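Local coordinates for NTF2 domain-containing protein (Chaetomium thermophilum, PDB 4X2H) that is of unknown function but has an NTF2-like fold and binds the chain of another protein, probably acting through protein-protein contacts, at residues M122-F133 against I145-V156. Residues are numbered along the deposited sequence; the frame is centred on the assembly and turned at random.
Sequences MMALTVSGSVYF and IKQHFNDVFILV
Phe149 lays one face of its ring over the backbone at Gly129, whose N lies 3.7 Å above the ring plane, displaced toward the rim. Phe149 CG sits between the backbone N and the carbonyl carbon (chi1 80°), which swings the ring across to the partner strand; Val131 CG2 then meets Phe149 CD1 at 3.7 Å, the two side chains crossing at about a right angle. Farther along this face Leu125 and Phe153 run side by side, CD2 of the leucine 3.8 Å from CD1 of the ring.

Antiparallel backbone hydrogen bonds join the strands, among them Leu125 N to Phe153 O. Val127 O is gripped twice: Asp151 N approaches in the carbonyl plane at 2.7 Å, whereas Asn150 ND2 comes from well above that plane at 3.2 Å.

The opposite face turns polar around Ser128, Ser130, His148 and Asn150. Water joins Ser128 OG to His148 NE2, and a second joins Ser130 OG to His148 ND1, both in the plane of the imidazole. Asn150 OD1 hydrogen-bonds to polar side chains of another protein's chain and the His148 ring stacks on a ring there, so this face forms part of an interface.

The hairpin illustrates the two-faced, curved sheet of NTF2-like folds: helix 3-20 covers the apolar face through Phe11, Val12 and Tyr16, Tyr16 OH hydrogen-bonding Asp151 OD2 and His178 NE2 of strand 173-182 taking OD1, while strands 83-96 and 173-182 flank the pair.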
loop_
_atom_site.group_PDB
_atom_site.type_symbol
_atom_site.label_atom_id
_atom_site.label_comp_id
_atom_site.label_asym_id
_atom_site.label_seq_id
_atom_site.Cartn_x
_atom_site.Cartn_y
_atom_site.Cartn_z
ATOM N N MET B 122 -3.074 12.854 -3.107
ATOM C CA MET B 122 -2.217 12.096 -2.212
ATOM C C MET B 122 -2.643 10.639 -2.333
ATOM O O MET B 122 -3.809 10.314 -2.108
ATOM C CB MET B 122 -2.345 12.582 -0.773
ATOM C CG MET B 122 -1.566 11.778 0.235
ATOM S SD MET B 122 -1.857 12.420 1.896
ATOM C CE MET B 122 -0.184 12.814 2.383
ATOM N N MET B 123 -1.706 9.774 -2.700
ATOM C CA MET B 123 -2.035 8.390 -3.023
ATOM C C MET B 123 -1.365 7.384 -2.106
ATOM O O MET B 123 -0.216 7.557 -1.703
ATOM C CB MET B 123 -1.646 8.084 -4.469
ATOM C CG MET B 123 -2.545 8.759 -5.490
ATOM S SD MET B 123 -1.870 8.736 -7.159
ATOM C CE MET B 123 -0.486 9.864 -6.983
ATOM N N ALA B 124 -2.114 6.333 -1.791
ATOM C CA ALA B 124 -1.584 5.144 -1.127
ATOM C C ALA B 124 -1.386 4.059 -2.172
ATOM O O ALA B 124 -2.354 3.558 -2.740
ATOM C CB ALA B 124 -2.524 4.673 -0.033
ATOM N N LEU B 125 -0.128 3.715 -2.429
ATOM C CA LEU B 125 0.230 2.742 -3.455
ATOM C C LEU B 125 0.789 1.483 -2.816
ATOM O O LEU B 125 1.660 1.568 -1.957
ATOM C CB LEU B 125 1.261 3.347 -4.414
ATOM C CG LEU B 125 1.926 2.410 -5.426
ATOM C CD1 LEU B 125 0.920 1.921 -6.452
ATOM C CD2 LEU B 125 3.098 3.111 -6.099
ATOM N N THR B 126 0.284 0.324 -3.225
ATOM C CA THR B 126 0.858 -0.949 -2.799
ATOM C C THR B 126 1.353 -1.712 -4.024
ATOM O O THR B 126 0.697 -1.722 -5.068
ATOM C CB THR B 126 -0.153 -1.806 -2.004
ATOM O OG1 THR B 126 0.470 -3.029 -1.599
ATOM C CG2 THR B 126 -1.392 -2.117 -2.830
ATOM N N VAL B 127 2.525 -2.324 -3.889
ATOM C CA VAL B 127 3.167 -3.041 -4.985
ATOM C C VAL B 127 3.672 -4.362 -4.459
ATOM O O VAL B 127 4.260 -4.416 -3.382
ATOM C CB VAL B 127 4.351 -2.262 -5.589
ATOM C CG1 VAL B 127 4.916 -3.005 -6.792
ATOM C CG2 VAL B 127 3.932 -0.843 -5.972
ATOM N N SER B 128 3.458 -5.425 -5.222
ATOM C CA SER B 128 3.936 -6.738 -4.823
ATOM C C SER B 128 4.567 -7.455 -6.004
ATOM O O SER B 128 4.228 -7.204 -7.161
ATOM C CB SER B 128 2.795 -7.571 -4.236
ATOM O OG SER B 128 2.333 -6.996 -3.023
ATOM N N GLY B 129 5.506 -8.340 -5.698
ATOM C CA GLY B 129 6.200 -9.075 -6.733
ATOM C C GLY B 129 7.266 -9.961 -6.133
ATOM O O GLY B 129 7.195 -10.307 -4.953
ATOM N N SER B 130 8.256 -10.316 -6.945
ATOM C CA SER B 130 9.341 -11.174 -6.501
ATOM C C SER B 130 10.684 -10.475 -6.639
ATOM O O SER B 130 10.867 -9.606 -7.499
ATOM C CB SER B 130 9.353 -12.479 -7.299
ATOM O OG SER B 130 8.135 -13.192 -7.147
ATOM N N VAL B 131 11.610 -10.859 -5.769
ATOM C CA VAL B 131 13.005 -10.454 -5.870
ATOM C C VAL B 131 13.821 -11.692 -6.191
ATOM O O VAL B 131 13.799 -12.657 -5.430
ATOM C CB VAL B 131 13.547 -9.842 -4.569
ATOM C CG1 VAL B 131 14.838 -9.078 -4.850
ATOM C CG2 VAL B 131 12.518 -8.954 -3.904
ATOM N N TYR B 132 14.541 -11.665 -7.305
ATOM C CA TYR B 132 15.384 -12.791 -7.694
ATOM C C TYR B 132 16.851 -12.485 -7.460
ATOM O O TYR B 132 17.376 -11.501 -7.974
ATOM C CB TYR B 132 15.159 -13.149 -9.162
ATOM C CG TYR B 132 13.766 -13.649 -9.442
ATOM C CD1 TYR B 132 13.455 -14.994 -9.323
ATOM C CD2 TYR B 132 12.759 -12.775 -9.817
ATOM C CE1 TYR B 132 12.178 -15.457 -9.568
ATOM C CE2 TYR B 132 11.479 -13.230 -10.067
ATOM C CZ TYR B 132 11.195 -14.572 -9.942
ATOM O OH TYR B 132 9.922 -15.027 -10.192
ATOM N N PHE B 133 17.501 -13.338 -6.676
ATOM C CA PHE B 133 18.932 -13.223 -6.430
ATOM C C PHE B 133 19.705 -14.256 -7.234
ATOM O O PHE B 133 19.456 -15.454 -7.114
ATOM C CB PHE B 133 19.225 -13.390 -4.943
ATOM C CG PHE B 133 18.623 -12.316 -4.094
ATOM C CD1 PHE B 133 17.296 -12.383 -3.707
ATOM C CD2 PHE B 133 19.380 -11.228 -3.700
ATOM C CE1 PHE B 133 16.736 -11.377 -2.922
ATOM C CE2 PHE B 133 18.826 -10.229 -2.919
ATOM C CZ PHE B 133 17.502 -10.308 -2.537
ATOM N N ILE B 145 18.315 -17.360 -4.630
ATOM C CA ILE B 145 17.277 -17.022 -3.662
ATOM C C ILE B 145 16.137 -16.302 -4.367
ATOM O O ILE B 145 16.366 -15.494 -5.263
ATOM C CB ILE B 145 17.810 -16.115 -2.522
ATOM C CG1 ILE B 145 18.951 -16.799 -1.763
ATOM C CG2 ILE B 145 16.682 -15.719 -1.564
ATOM C CD1 ILE B 145 18.554 -18.079 -1.053
ATOM N N LYS B 146 14.911 -16.616 -3.964
ATOM C CA LYS B 146 13.743 -15.876 -4.411
ATOM C C LYS B 146 12.966 -15.395 -3.197
ATOM O O LYS B 146 12.644 -16.179 -2.305
ATOM C CB LYS B 146 12.852 -16.732 -5.308
ATOM C CG LYS B 146 11.633 -15.997 -5.847
ATOM C CD LYS B 146 10.705 -16.930 -6.605
ATOM C CE LYS B 146 9.440 -16.212 -7.043
ATOM N NZ LYS B 146 8.556 -17.087 -7.863
ATOM N N GLN B 147 12.685 -14.097 -3.168
ATOM C CA GLN B 147 11.841 -13.510 -2.134
ATOM C C GLN B 147 10.559 -12.980 -2.732
ATOM O O GLN B 147 10.515 -12.607 -3.899
ATOM C CB GLN B 147 12.545 -12.357 -1.420
ATOM C CG GLN B 147 13.782 -12.724 -0.639
ATOM C CD GLN B 147 14.366 -11.515 0.060
ATOM O OE1 GLN B 147 14.607 -10.480 -0.566
ATOM N NE2 GLN B 147 14.571 -11.626 1.362
ATOM N N HIS B 148 9.517 -12.937 -1.914
ATOM C CA HIS B 148 8.336 -12.149 -2.219
ATOM C C HIS B 148 8.570 -10.764 -1.634
ATOM O O HIS B 148 9.088 -10.661 -0.528
ATOM C CB HIS B 148 7.080 -12.796 -1.626
ATOM C CG HIS B 148 5.821 -12.043 -1.915
ATOM N ND1 HIS B 148 5.269 -11.972 -3.177
ATOM C CD2 HIS B 148 5.006 -11.324 -1.107
ATOM C CE1 HIS B 148 4.171 -11.237 -3.133
ATOM N NE2 HIS B 148 3.988 -10.835 -1.888
ATOM N N PHE B 149 8.235 -9.702 -2.363
ATOM C CA PHE B 149 8.297 -8.372 -1.770
ATOM C C PHE B 149 6.962 -7.682 -1.845
ATOM O O PHE B 149 6.141 -7.956 -2.722
ATOM C CB PHE B 149 9.380 -7.495 -2.419
ATOM C CG PHE B 149 8.979 -6.862 -3.725
ATOM C CD1 PHE B 149 9.238 -7.497 -4.922
ATOM C CD2 PHE B 149 8.389 -5.604 -3.757
ATOM C CE1 PHE B 149 8.889 -6.921 -6.130
ATOM C CE2 PHE B 149 8.037 -5.019 -4.961
ATOM C CZ PHE B 149 8.293 -5.680 -6.152
ATOM N N ASN B 150 6.760 -6.803 -0.875
ATOM C CA ASN B 150 5.595 -5.955 -0.794
ATOM C C ASN B 150 6.067 -4.558 -0.419
ATOM O O ASN B 150 6.676 -4.363 0.633
ATOM C CB ASN B 150 4.596 -6.509 0.227
ATOM C CG ASN B 150 3.423 -5.585 0.463
ATOM O OD1 ASN B 150 3.075 -5.294 1.604
ATOM N ND2 ASN B 150 2.808 -5.119 -0.615
ATOM N N ASP B 151 5.827 -3.609 -1.321
ATOM C CA ASP B 151 6.157 -2.202 -1.125
ATOM C C ASP B 151 4.875 -1.413 -0.933
ATOM O O ASP B 151 3.897 -1.657 -1.629
ATOM C CB ASP B 151 6.910 -1.638 -2.341
ATOM C CG ASP B 151 8.413 -1.539 -2.134
ATOM O OD1 ASP B 151 8.869 -1.359 -0.986
ATOM O OD2 ASP B 151 9.144 -1.615 -3.150
ATOM N N VAL B 152 4.868 -0.473 0.006
ATOM C CA VAL B 152 3.791 0.503 0.063
ATOM C C VAL B 152 4.385 1.905 0.079
ATOM O O VAL B 152 5.426 2.147 0.690
ATOM C CB VAL B 152 2.852 0.298 1.283
ATOM C CG1 VAL B 152 2.086 -1.024 1.149
ATOM C CG2 VAL B 152 3.615 0.387 2.597
ATOM N N PHE B 153 3.725 2.810 -0.634
ATOM C CA PHE B 153 4.166 4.192 -0.760
ATOM C C PHE B 153 3.019 5.134 -0.498
ATOM O O PHE B 153 1.879 4.846 -0.866
ATOM C CB PHE B 153 4.695 4.503 -2.163
ATOM C CG PHE B 153 5.815 3.622 -2.621
ATOM C CD1 PHE B 153 5.552 2.459 -3.320
ATOM C CD2 PHE B 153 7.135 3.986 -2.403
ATOM C CE1 PHE B 153 6.573 1.668 -3.774
ATOM C CE2 PHE B 153 8.163 3.193 -2.851
ATOM C CZ PHE B 153 7.887 2.032 -3.539
ATOM N N ILE B 154 3.324 6.270 0.118
ATOM C CA ILE B 154 2.430 7.410 0.046
ATOM C C ILE B 154 3.046 8.417 -0.917
ATOM O O ILE B 154 4.169 8.888 -0.716
ATOM C CB ILE B 154 2.171 8.043 1.419
ATOM C CG1 ILE B 154 1.418 7.049 2.302
ATOM C CG2 ILE B 154 1.342 9.316 1.264
ATOM C CD1 ILE B 154 1.292 7.472 3.747
ATOM N N LEU B 155 2.313 8.721 -1.979
ATOM C CA LEU B 155 2.779 9.655 -2.991
ATOM C C LEU B 155 2.065 10.990 -2.875
ATOM O O LEU B 155 0.863 11.025 -2.620
ATOM C CB LEU B 155 2.565 9.082 -4.383
ATOM C CG LEU B 155 3.261 7.759 -4.689
ATOM C CD1 LEU B 155 2.792 7.258 -6.034
ATOM C CD2 LEU B 155 4.779 7.912 -4.668
ATOM N N VAL B 156 2.808 12.078 -3.073
ATOM C CA VAL B 156 2.241 13.429 -3.053
ATOM C C VAL B 156 2.638 14.180 -4.328
ATOM O O VAL B 156 3.604 13.809 -5.002
ATOM C CB VAL B 156 2.697 14.225 -1.805
ATOM C CG1 VAL B 156 2.135 13.602 -0.530
ATOM C CG2 VAL B 156 4.213 14.309 -1.732
HETATM O O HOH W 1 0.276 -4.068 1.256
HETATM O O HOH W 2 2.088 -9.031 -1.189
HETATM O O HOH W 3 6.679 -13.670 -5.064
#